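Local coordinates for DUF5751 domain-containing protein (PDB 2RBG) that is of unknown function, an alpha/beta protein of the DUF5751 family with a five-stranded parallel sheet, found here as two subunits, at residues A[13-17]-A[40-44]; A[78-82]-A[108-113]; A[88-94]-A[116-122]. All blocks are in the same frame, centred on the assembly; numbering follows the deposited sequence.

Contact 1: residues A[13-17]-A[40-44]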
loop_
_atom_site.group_PDB
_atom_site.type_symbol
_atom_site.label_atom_id
_atom_site.label_comp_id
_atom_site.label_asym_id
_atom_site.label_seq_id
_atom_site.Cartn_x
_atom_site.Cartn_y
_atom_site.Cartn_z
ATOM N N ASN A 13 12.051 9.497 -8.604
ATOM C CA ASN A 13 13.021 10.571 -8.765
ATOM C C ASN A 13 14.306 10.081 -8.100
ATOM O O ASN A 13 14.261 9.217 -7.225
ATOM C CB ASN A 13 12.518 11.845 -8.079
ATOM C CG ASN A 13 11.277 12.411 -8.743
ATOM O OD1 ASN A 13 11.294 12.756 -9.926
ATOM N ND2 ASN A 13 10.192 12.513 -7.981
ATOM N N ASN A 14 15.445 10.631 -8.508
ATOM C CA ASN A 14 16.731 10.211 -7.957
ATOM C C ASN A 14 16.839 10.238 -6.435
ATOM O O ASN A 14 17.487 9.376 -5.843
ATOM C CB ASN A 14 17.865 11.060 -8.539
ATOM C CG ASN A 14 17.919 11.002 -10.047
ATOM O OD1 ASN A 14 17.586 9.985 -10.652
ATOM N ND2 ASN A 14 18.358 12.092 -10.665
ATOM N N ASP A 15 16.211 11.219 -5.798
ATOM C CA ASP A 15 16.284 11.338 -4.346
ATOM C C ASP A 15 15.551 10.217 -3.612
ATOM O O ASP A 15 15.703 10.065 -2.402
ATOM C CB ASP A 15 15.726 12.692 -3.898
ATOM C CG ASP A 15 14.213 12.748 -3.956
ATOM O OD1 ASP A 15 13.634 12.241 -4.940
ATOM O OD2 ASP A 15 13.600 13.307 -3.020
ATOM N N ASN A 16 14.765 9.432 -4.343
ATOM C CA ASN A 16 14.006 8.340 -3.740
ATOM C C ASN A 16 14.608 6.943 -3.887
ATOM O O ASN A 16 14.111 5.997 -3.281
ATOM C CB ASN A 16 12.579 8.308 -4.302
ATOM C CG ASN A 16 11.643 9.261 -3.586
ATOM O OD1 ASN A 16 11.639 9.336 -2.357
ATOM N ND2 ASN A 16 10.828 9.977 -4.351
ATOM N N PHE A 17 15.671 6.802 -4.671
ATOM C CA PHE A 17 16.267 5.482 -4.873
ATOM C C PHE A 17 16.686 4.748 -3.604
ATOM O O PHE A 17 16.345 3.583 -3.419
ATOM C CB PHE A 17 17.464 5.564 -5.828
ATOM C CG PHE A 17 17.078 5.697 -7.271
ATOM C CD1 PHE A 17 16.183 4.801 -7.850
ATOM C CD2 PHE A 17 17.605 6.719 -8.056
ATOM C CE1 PHE A 17 15.816 4.920 -9.190
ATOM C CE2 PHE A 17 17.246 6.847 -9.394
ATOM C CZ PHE A 17 16.350 5.947 -9.964
ATOM N N VAL A 40 14.645 -0.368 -13.883
ATOM C CA VAL A 40 14.527 1.009 -13.441
ATOM C C VAL A 40 14.343 1.960 -14.613
ATOM O O VAL A 40 15.165 1.997 -15.526
ATOM C CB VAL A 40 15.787 1.428 -12.662
ATOM C CG1 VAL A 40 15.572 2.782 -12.003
ATOM C CG2 VAL A 40 16.140 0.362 -11.635
ATOM N N PHE A 41 13.260 2.726 -14.578
ATOM C CA PHE A 41 12.969 3.687 -15.631
ATOM C C PHE A 41 13.439 5.035 -15.107
ATOM O O PHE A 41 12.769 5.679 -14.301
ATOM C CB PHE A 41 11.472 3.645 -15.922
ATOM C CG PHE A 41 11.007 2.286 -16.363
ATOM C CD1 PHE A 41 11.172 1.876 -17.685
ATOM C CD2 PHE A 41 10.495 1.379 -15.438
ATOM C CE1 PHE A 41 10.842 0.581 -18.077
ATOM C CE2 PHE A 41 10.161 0.080 -15.821
ATOM C CZ PHE A 41 10.337 -0.320 -17.145
ATOM N N THR A 42 14.622 5.435 -15.566
ATOM C CA THR A 42 15.250 6.666 -15.111
ATOM C C THR A 42 16.205 7.204 -16.171
ATOM O O THR A 42 16.522 6.516 -17.137
ATOM C CB THR A 42 16.055 6.380 -13.822
ATOM O OG1 THR A 42 16.698 7.573 -13.365
ATOM C CG2 THR A 42 17.110 5.311 -14.091
ATOM N N GLU A 43 16.664 8.436 -15.979
ATOM C CA GLU A 43 17.605 9.055 -16.908
ATOM C C GLU A 43 19.013 8.988 -16.319
ATOM O O GLU A 43 19.987 9.384 -16.958
ATOM C CB GLU A 43 17.219 10.515 -17.164
ATOM C CG GLU A 43 15.840 10.699 -17.782
ATOM C CD GLU A 43 15.683 9.959 -19.099
ATOM O OE1 GLU A 43 16.551 10.127 -19.980
ATOM O OE2 GLU A 43 14.691 9.211 -19.254
ATOM N N ILE A 44 19.108 8.474 -15.096
ATOM C CA ILE A 44 20.383 8.356 -14.398
ATOM C C ILE A 44 21.227 7.214 -14.977
ATOM O O ILE A 44 20.690 6.279 -15.571
ATOM C CB ILE A 44 20.133 8.117 -12.887
ATOM C CG1 ILE A 44 21.243 8.758 -12.059
ATOM C CG2 ILE A 44 20.035 6.625 -12.597
ATOM C CD1 ILE A 44 20.964 8.736 -10.568
HETATM O O HOH W 1 15.216 9.045 -11.708
#
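Asn14 and Phe17 carry this contact from the turn that leads strand 6-11 into helix 17-31, and they meet Val40, Thr42 and Ile44 at and just beyond the end of strand 35-41. Before them, the carbonyl O of Asn13 accepts from the backbone N of Asn16 and lies over one face of the Phe17 ring, off toward its rim. The backbone N of Asn13 bonds to Asp95, the residue just after strand 89-94. Asn14 uses its amide oxygen: OD1 rests 3.6 Å from Ile44 CD1, the two side chains sliding past each other in opposite senses. The same OD1 accepts a hydrogen bond from a water whose oxygen is 2.8 Å away. That water accepts from Thr42 OG1 at 2.7 Å, bridging Asn14 OD1 and Thr42 OG1, which lie 3.7 Å apart. Thr42 OG1 is itself gripped, because the backbone N of Ile44 donates to it over 3.1 Å in a nearly straight bond (170°), forming an ST turn. OG1, opposite the backbone N (chi1 179°) and so beside the carbonyl that leads on to Ile44, accepts from Ile44 N and donates to the water. The Asn16 side-chain amide bonds to Asp95 too. Phe17 is buried and points at strand 35-41. Its CE1 packs 3.5 Å from Val40 CG1, and the ring edge meets Thr42, with CZ 3.8 Å from OG1. Ile44 CG2 touches CE2 more loosely, at 4.3 Å. Leu49 and Leu52 of helix 46-52 also pack on this ring. The pattern is that of a beta-alpha-beta unit, helix 17-31 connecting parallel strands 6-11 and 35-41, in a Rossmann-like strand order of 3-2-1-4-5; the contact joins the turn and the start of helix 17-31 to the end of strand 35-41 and the loop after it.

Contact 2: residues A[78-82]-A[108-113]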
loop_
_atom_site.group_PDB
_atom_site.type_symbol
_atom_site.label_atom_id
_atom_site.label_comp_id
_atom_site.label_asym_id
_atom_site.label_seq_id
_atom_site.Cartn_x
_atom_site.Cartn_y
_atom_site.Cartn_z
ATOM N N PHE A 78 12.201 -2.741 -23.172
ATOM C CA PHE A 78 11.921 -3.468 -21.942
ATOM C C PHE A 78 10.807 -4.490 -22.167
ATOM O O PHE A 78 10.940 -5.661 -21.814
ATOM C CB PHE A 78 11.500 -2.499 -20.836
ATOM C CG PHE A 78 10.671 -3.142 -19.763
ATOM C CD1 PHE A 78 11.235 -4.056 -18.881
ATOM C CD2 PHE A 78 9.307 -2.877 -19.677
ATOM C CE1 PHE A 78 10.449 -4.704 -17.929
ATOM C CE2 PHE A 78 8.513 -3.520 -18.729
ATOM C CZ PHE A 78 9.087 -4.434 -17.855
ATOM N N LEU A 79 9.704 -4.035 -22.750
ATOM C CA LEU A 79 8.570 -4.913 -23.002
ATOM C C LEU A 79 8.908 -6.047 -23.964
ATOM O O LEU A 79 8.430 -7.168 -23.791
ATOM C CB LEU A 79 7.385 -4.098 -23.522
ATOM C CG LEU A 79 6.742 -3.203 -22.456
ATOM C CD1 LEU A 79 5.811 -2.190 -23.103
ATOM C CD2 LEU A 79 5.987 -4.075 -21.465
ATOM N N LYS A 80 9.733 -5.765 -24.969
ATOM C CA LYS A 80 10.114 -6.804 -25.922
ATOM C C LYS A 80 10.988 -7.846 -25.229
ATOM O O LYS A 80 10.759 -9.049 -25.360
ATOM C CB LYS A 80 10.870 -6.202 -27.111
ATOM C CG LYS A 80 11.290 -7.233 -28.159
ATOM C CD LYS A 80 10.086 -7.972 -28.727
ATOM C CE LYS A 80 10.509 -9.065 -29.700
ATOM N NZ LYS A 80 9.328 -9.767 -30.291
ATOM N N ASN A 81 11.988 -7.382 -24.486
ATOM C CA ASN A 81 12.885 -8.280 -23.771
ATOM C C ASN A 81 12.130 -9.121 -22.747
ATOM O O ASN A 81 12.527 -10.246 -22.445
ATOM C CB ASN A 81 13.980 -7.480 -23.061
ATOM C CG ASN A 81 14.998 -6.892 -24.025
ATOM O OD1 ASN A 81 14.868 -7.021 -25.243
ATOM N ND2 ASN A 81 16.019 -6.240 -23.478
ATOM N N LEU A 82 11.049 -8.567 -22.209
ATOM C CA LEU A 82 10.246 -9.275 -21.214
ATOM C C LEU A 82 9.724 -10.602 -21.771
ATOM O O LEU A 82 9.500 -11.556 -21.025
ATOM C CB LEU A 82 9.076 -8.393 -20.765
ATOM C CG LEU A 82 8.191 -8.934 -19.637
ATOM C CD1 LEU A 82 9.041 -9.256 -18.417
ATOM C CD2 LEU A 82 7.123 -7.903 -19.291
ATOM N N ASN A 108 0.117 -2.519 -19.506
ATOM C CA ASN A 108 0.566 -3.235 -20.699
ATOM C C ASN A 108 1.368 -4.508 -20.444
ATOM O O ASN A 108 1.867 -5.120 -21.385
ATOM C CB ASN A 108 1.375 -2.302 -21.604
ATOM C CG ASN A 108 0.514 -1.247 -22.270
ATOM O OD1 ASN A 108 0.031 -0.316 -21.623
ATOM N ND2 ASN A 108 0.309 -1.395 -23.574
ATOM N N LEU A 109 1.500 -4.907 -19.184
ATOM C CA LEU A 109 2.238 -6.128 -18.867
ATOM C C LEU A 109 1.373 -7.335 -19.186
ATOM O O LEU A 109 0.146 -7.236 -19.212
ATOM C CB LEU A 109 2.605 -6.173 -17.383
ATOM C CG LEU A 109 3.594 -5.138 -16.851
ATOM C CD1 LEU A 109 3.692 -5.273 -15.336
ATOM C CD2 LEU A 109 4.957 -5.336 -17.498
ATOM N N PRO A 110 2.001 -8.496 -19.434
ATOM C CA PRO A 110 1.245 -9.713 -19.740
ATOM C C PRO A 110 0.268 -10.033 -18.610
ATOM O O PRO A 110 0.551 -9.776 -17.438
ATOM C CB PRO A 110 2.337 -10.771 -19.871
ATOM C CG PRO A 110 3.494 -9.986 -20.407
ATOM C CD PRO A 110 3.449 -8.732 -19.561
ATOM N N THR A 111 -0.877 -10.600 -18.968
ATOM C CA THR A 111 -1.900 -10.951 -17.993
ATOM C C THR A 111 -1.364 -11.787 -16.831
ATOM O O THR A 111 -1.622 -11.484 -15.667
ATOM C CB THR A 111 -3.041 -11.738 -18.662
ATOM O OG1 THR A 111 -3.622 -10.941 -19.701
ATOM C CG2 THR A 111 -4.109 -12.096 -17.643
ATOM N N ALA A 112 -0.619 -12.840 -17.155
ATOM C CA ALA A 112 -0.068 -13.732 -16.140
ATOM C C ALA A 112 0.825 -13.021 -15.130
ATOM O O ALA A 112 0.873 -13.400 -13.960
ATOM C CB ALA A 112 0.705 -14.866 -16.809
ATOM N N ILE A 113 1.530 -11.989 -15.577
ATOM C CA ILE A 113 2.420 -11.251 -14.690
ATOM C C ILE A 113 1.633 -10.344 -13.751
ATOM O O ILE A 113 1.900 -10.298 -12.550
ATOM C CB ILE A 113 3.437 -10.421 -15.495
ATOM C CG1 ILE A 113 4.325 -11.366 -16.312
ATOM C CG2 ILE A 113 4.289 -9.578 -14.554
ATOM C CD1 ILE A 113 5.423 -10.680 -17.095
#
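The backbones approach most closely at Leu79 and Leu109, whose CA atoms are 7.7 Å apart, where helix 75-82 faces the loop running into helix 111-114. The two segments meet almost entirely through apolar side chains; Leu79 CD2 also lies near the backbone O of Asn108. Leu82 does most of the work. With CG opposite the backbone N (chi1 -175°) and chi2 at 56°, which leaves CD2 extended from CA, Leu82 CD2 reaches three residues: Leu109 CD2 at 3.8 Å, Pro110 CD at 3.8 Å and Ile113 CD1 at 3.9 Å. Leu82 and Ile113 reach for each other tip to tip, whereas Leu109 crosses Leu82 at about a right angle. Pro110 is the N-cap residue of helix 111-114, so its ring meets Leu82 just where that helix starts. Leu109 CD2 is shared further: the edge of the Phe78 ring comes to it through CE2 at 4.2 Å, and Leu79 CD2 lies 4.3 Å from it on the more exposed side. Beneath this patch is the sheet. Leu7 of strand 6-11 receives Leu82 and Ile113, Leu9 receives Phe78 and Leu109, and Leu90 of strand 89-94 is touched by Leu109 and Ile113, while Phe78 also packs against Trp70 and the edge-to-face partner Phe41, so helix 75-82 and the 108-113 segment sit together over the same face of the sheet.

Contact 3: residues A[88-94]-A[116-122]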
loop_
_atom_site.group_PDB
_atom_site.type_symbol
_atom_site.label_atom_id
_atom_site.label_comp_id
_atom_site.label_asym_id
_atom_site.label_seq_id
_atom_site.Cartn_x
_atom_site.Cartn_y
_atom_site.Cartn_z
ATOM N N ASP A 88 8.009 -14.822 -12.360
ATOM C CA ASP A 88 6.761 -15.382 -11.841
ATOM C C ASP A 88 6.030 -14.526 -10.811
ATOM O O ASP A 88 4.902 -14.842 -10.426
ATOM C CB ASP A 88 7.014 -16.763 -11.238
ATOM C CG ASP A 88 8.232 -16.791 -10.337
ATOM O OD1 ASP A 88 8.582 -15.737 -9.762
ATOM O OD2 ASP A 88 8.832 -17.876 -10.196
ATOM N N GLY A 89 6.676 -13.466 -10.349
ATOM C CA GLY A 89 6.054 -12.581 -9.377
ATOM C C GLY A 89 6.284 -11.156 -9.834
ATOM O O GLY A 89 7.189 -10.910 -10.631
ATOM N N LEU A 90 5.490 -10.216 -9.327
ATOM C CA LEU A 90 5.626 -8.822 -9.733
ATOM C C LEU A 90 5.630 -7.830 -8.576
ATOM O O LEU A 90 4.802 -7.919 -7.671
ATOM C CB LEU A 90 4.487 -8.455 -10.688
ATOM C CG LEU A 90 4.396 -6.998 -11.147
ATOM C CD1 LEU A 90 5.596 -6.658 -12.020
ATOM C CD2 LEU A 90 3.103 -6.786 -11.920
ATOM N N LEU A 91 6.565 -6.886 -8.624
ATOM C CA LEU A 91 6.676 -5.820 -7.628
ATOM C C LEU A 91 6.695 -4.508 -8.402
ATOM O O LEU A 91 7.428 -4.375 -9.386
ATOM C CB LEU A 91 7.960 -5.963 -6.806
ATOM C CG LEU A 91 7.986 -7.126 -5.808
ATOM C CD1 LEU A 91 9.370 -7.233 -5.175
ATOM C CD2 LEU A 91 6.923 -6.900 -4.733
ATOM N N VAL A 92 5.886 -3.547 -7.967
ATOM C CA VAL A 92 5.798 -2.257 -8.648
ATOM C C VAL A 92 6.015 -1.084 -7.696
ATOM O O VAL A 92 5.390 -1.016 -6.638
ATOM C CB VAL A 92 4.414 -2.094 -9.325
ATOM C CG1 VAL A 92 4.285 -0.706 -9.930
ATOM C CG2 VAL A 92 4.231 -3.164 -10.395
ATOM N N TYR A 93 6.888 -0.158 -8.087
ATOM C CA TYR A 93 7.184 1.019 -7.267
ATOM C C TYR A 93 7.274 2.304 -8.077
ATOM O O TYR A 93 7.842 2.326 -9.170
ATOM C CB TYR A 93 8.519 0.847 -6.543
ATOM C CG TYR A 93 8.641 -0.428 -5.758
ATOM C CD1 TYR A 93 8.255 -0.489 -4.418
ATOM C CD2 TYR A 93 9.133 -1.585 -6.359
ATOM C CE1 TYR A 93 8.357 -1.675 -3.698
ATOM C CE2 TYR A 93 9.237 -2.766 -5.654
ATOM C CZ TYR A 93 8.848 -2.810 -4.324
ATOM O OH TYR A 93 8.964 -3.990 -3.630
ATOM N N CYS A 94 6.732 3.381 -7.520
ATOM C CA CYS A 94 6.792 4.686 -8.170
ATOM C C CYS A 94 6.465 5.769 -7.153
ATOM O O CYS A 94 6.012 5.473 -6.043
ATOM C CB CYS A 94 5.782 4.775 -9.324
ATOM S SG CYS A 94 4.063 5.153 -8.831
ATOM N N ASN A 116 0.089 -11.868 -10.633
ATOM C CA ASN A 116 0.948 -12.264 -9.526
ATOM C C ASN A 116 1.606 -11.055 -8.874
ATOM O O ASN A 116 2.768 -11.104 -8.470
ATOM C CB ASN A 116 2.013 -13.259 -9.988
ATOM C CG ASN A 116 1.434 -14.632 -10.275
ATOM O OD1 ASN A 116 0.906 -14.886 -11.356
ATOM N ND2 ASN A 116 1.515 -15.519 -9.292
ATOM N N LEU A 117 0.846 -9.968 -8.780
ATOM C CA LEU A 117 1.324 -8.737 -8.163
ATOM C C LEU A 117 1.454 -8.981 -6.659
ATOM O O LEU A 117 0.466 -9.257 -5.979
ATOM C CB LEU A 117 0.329 -7.606 -8.434
ATOM C CG LEU A 117 0.591 -6.247 -7.784
ATOM C CD1 LEU A 117 1.901 -5.668 -8.298
ATOM C CD2 LEU A 117 -0.568 -5.312 -8.098
ATOM N N ILE A 118 2.678 -8.881 -6.151
ATOM C CA ILE A 118 2.959 -9.112 -4.736
ATOM C C ILE A 118 2.810 -7.848 -3.902
ATOM O O ILE A 118 2.242 -7.873 -2.811
ATOM C CB ILE A 118 4.391 -9.651 -4.546
ATOM C CG1 ILE A 118 4.540 -10.987 -5.275
ATOM C CG2 ILE A 118 4.702 -9.812 -3.058
ATOM C CD1 ILE A 118 5.955 -11.516 -5.292
ATOM N N LYS A 119 3.340 -6.745 -4.415
ATOM C CA LYS A 119 3.266 -5.465 -3.723
ATOM C C LYS A 119 3.311 -4.357 -4.755
ATOM O O LYS A 119 4.106 -4.402 -5.692
ATOM C CB LYS A 119 4.441 -5.304 -2.748
ATOM C CG LYS A 119 4.537 -3.919 -2.079
ATOM C CD LYS A 119 3.342 -3.621 -1.178
ATOM C CE LYS A 119 3.433 -2.230 -0.541
ATOM N NZ LYS A 119 4.507 -2.138 0.492
ATOM N N ASP A 120 2.436 -3.375 -4.586
ATOM C CA ASP A 120 2.382 -2.237 -5.485
ATOM C C ASP A 120 2.440 -0.979 -4.627
ATOM O O ASP A 120 1.447 -0.600 -4.012
ATOM C CB ASP A 120 1.081 -2.250 -6.296
ATOM C CG ASP A 120 1.027 -1.144 -7.341
ATOM O OD1 ASP A 120 1.277 0.029 -6.993
ATOM O OD2 ASP A 120 0.728 -1.446 -8.514
ATOM N N PHE A 121 3.615 -0.368 -4.540
ATOM C CA PHE A 121 3.747 0.873 -3.789
ATOM C C PHE A 121 3.774 1.909 -4.894
ATOM O O PHE A 121 4.832 2.428 -5.255
ATOM C CB PHE A 121 5.059 0.920 -3.005
ATOM C CG PHE A 121 5.126 2.055 -2.023
ATOM C CD1 PHE A 121 4.564 1.930 -0.757
ATOM C CD2 PHE A 121 5.715 3.262 -2.376
ATOM C CE1 PHE A 121 4.586 2.992 0.142
ATOM C CE2 PHE A 121 5.741 4.334 -1.484
ATOM C CZ PHE A 121 5.175 4.197 -0.221
ATOM N N CYS A 122 2.600 2.198 -5.446
ATOM C CA CYS A 122 2.520 3.139 -6.546
ATOM C C CYS A 122 1.111 3.632 -6.856
ATOM O O CYS A 122 0.761 4.772 -6.550
ATOM C CB CYS A 122 3.126 2.485 -7.792
ATOM S SG CYS A 122 3.015 3.480 -9.310
#
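Val92 and Asp120 are paired in a parallel ladder between strands 89-94 and 117-121, whose axes diverge by only 9°. Val92 bonds to the residues flanking Asp120: its N donates to Lys119 O at 3.0 Å, and its O accepts from Phe121 N at 2.8 Å. From there its side chain can be followed outward. CB lies 3.8 Å from Asp120 OD2, the two side chains running side by side on the same face. CG1, opposite the backbone N (chi1 175°), reaches Cys122 CB at 4.0 Å and also lies beside Asp120 OD2. CG2 turns the other way along the strand and meets Leu117 CD1, also at 4.0 Å. Asp120 is not left to this apolar neighbour, since its carboxylate forms a salt bridge with Arg123. Toward the start of the ladder the register slips: Leu90 pairs with Leu117 but Leu91 with Lys119, a beta bulge. Ile118 N bonds to Leu90 O at 2.8 Å, while Lys119 N is buried with no partner in the model. On the other face, Leu91 CD2 packs 3.6 Å from Lys119 CB, and CD1 of Tyr93 meets CB of Phe121 rather than its ring, the side chains crossing at about a right angle. The amine of Lys119 leads away to Asp76 and Asn73 of the second subunit. At the far end Cys94 SG and Cys122 SG form a disulfide (2.0 Å, chi3 90°). Backbone bonds thus align this outermost strand of the chain, and the covalent link ties the residue just after strand 117-121 to Cys94, the last of strand 89-94, which probably limits fraying there; through Lys119 the same strand also belongs to the subunit interface.

Contacts 1 and 3 reach the same parallel sheet from opposite sides of the chain's centre, their own centres about 17 Å apart, and both are largely buried. Contact 3 is the sheet itself, held by backbone bonds and a disulfide; contact 1 joins a turn and helix start to a strand end and the loop after it, through a ring and a water. Contact 2, partly buried, is apolar and lies over the sheet. It touches both others, through an aromatic residue of strand 35-41 and an apolar one of strand 89-94. Helices 75-82 and 111-114 of contact 2 directly precede the two strands of contact 3. Among the three, contact 3 alone touches the second subunit.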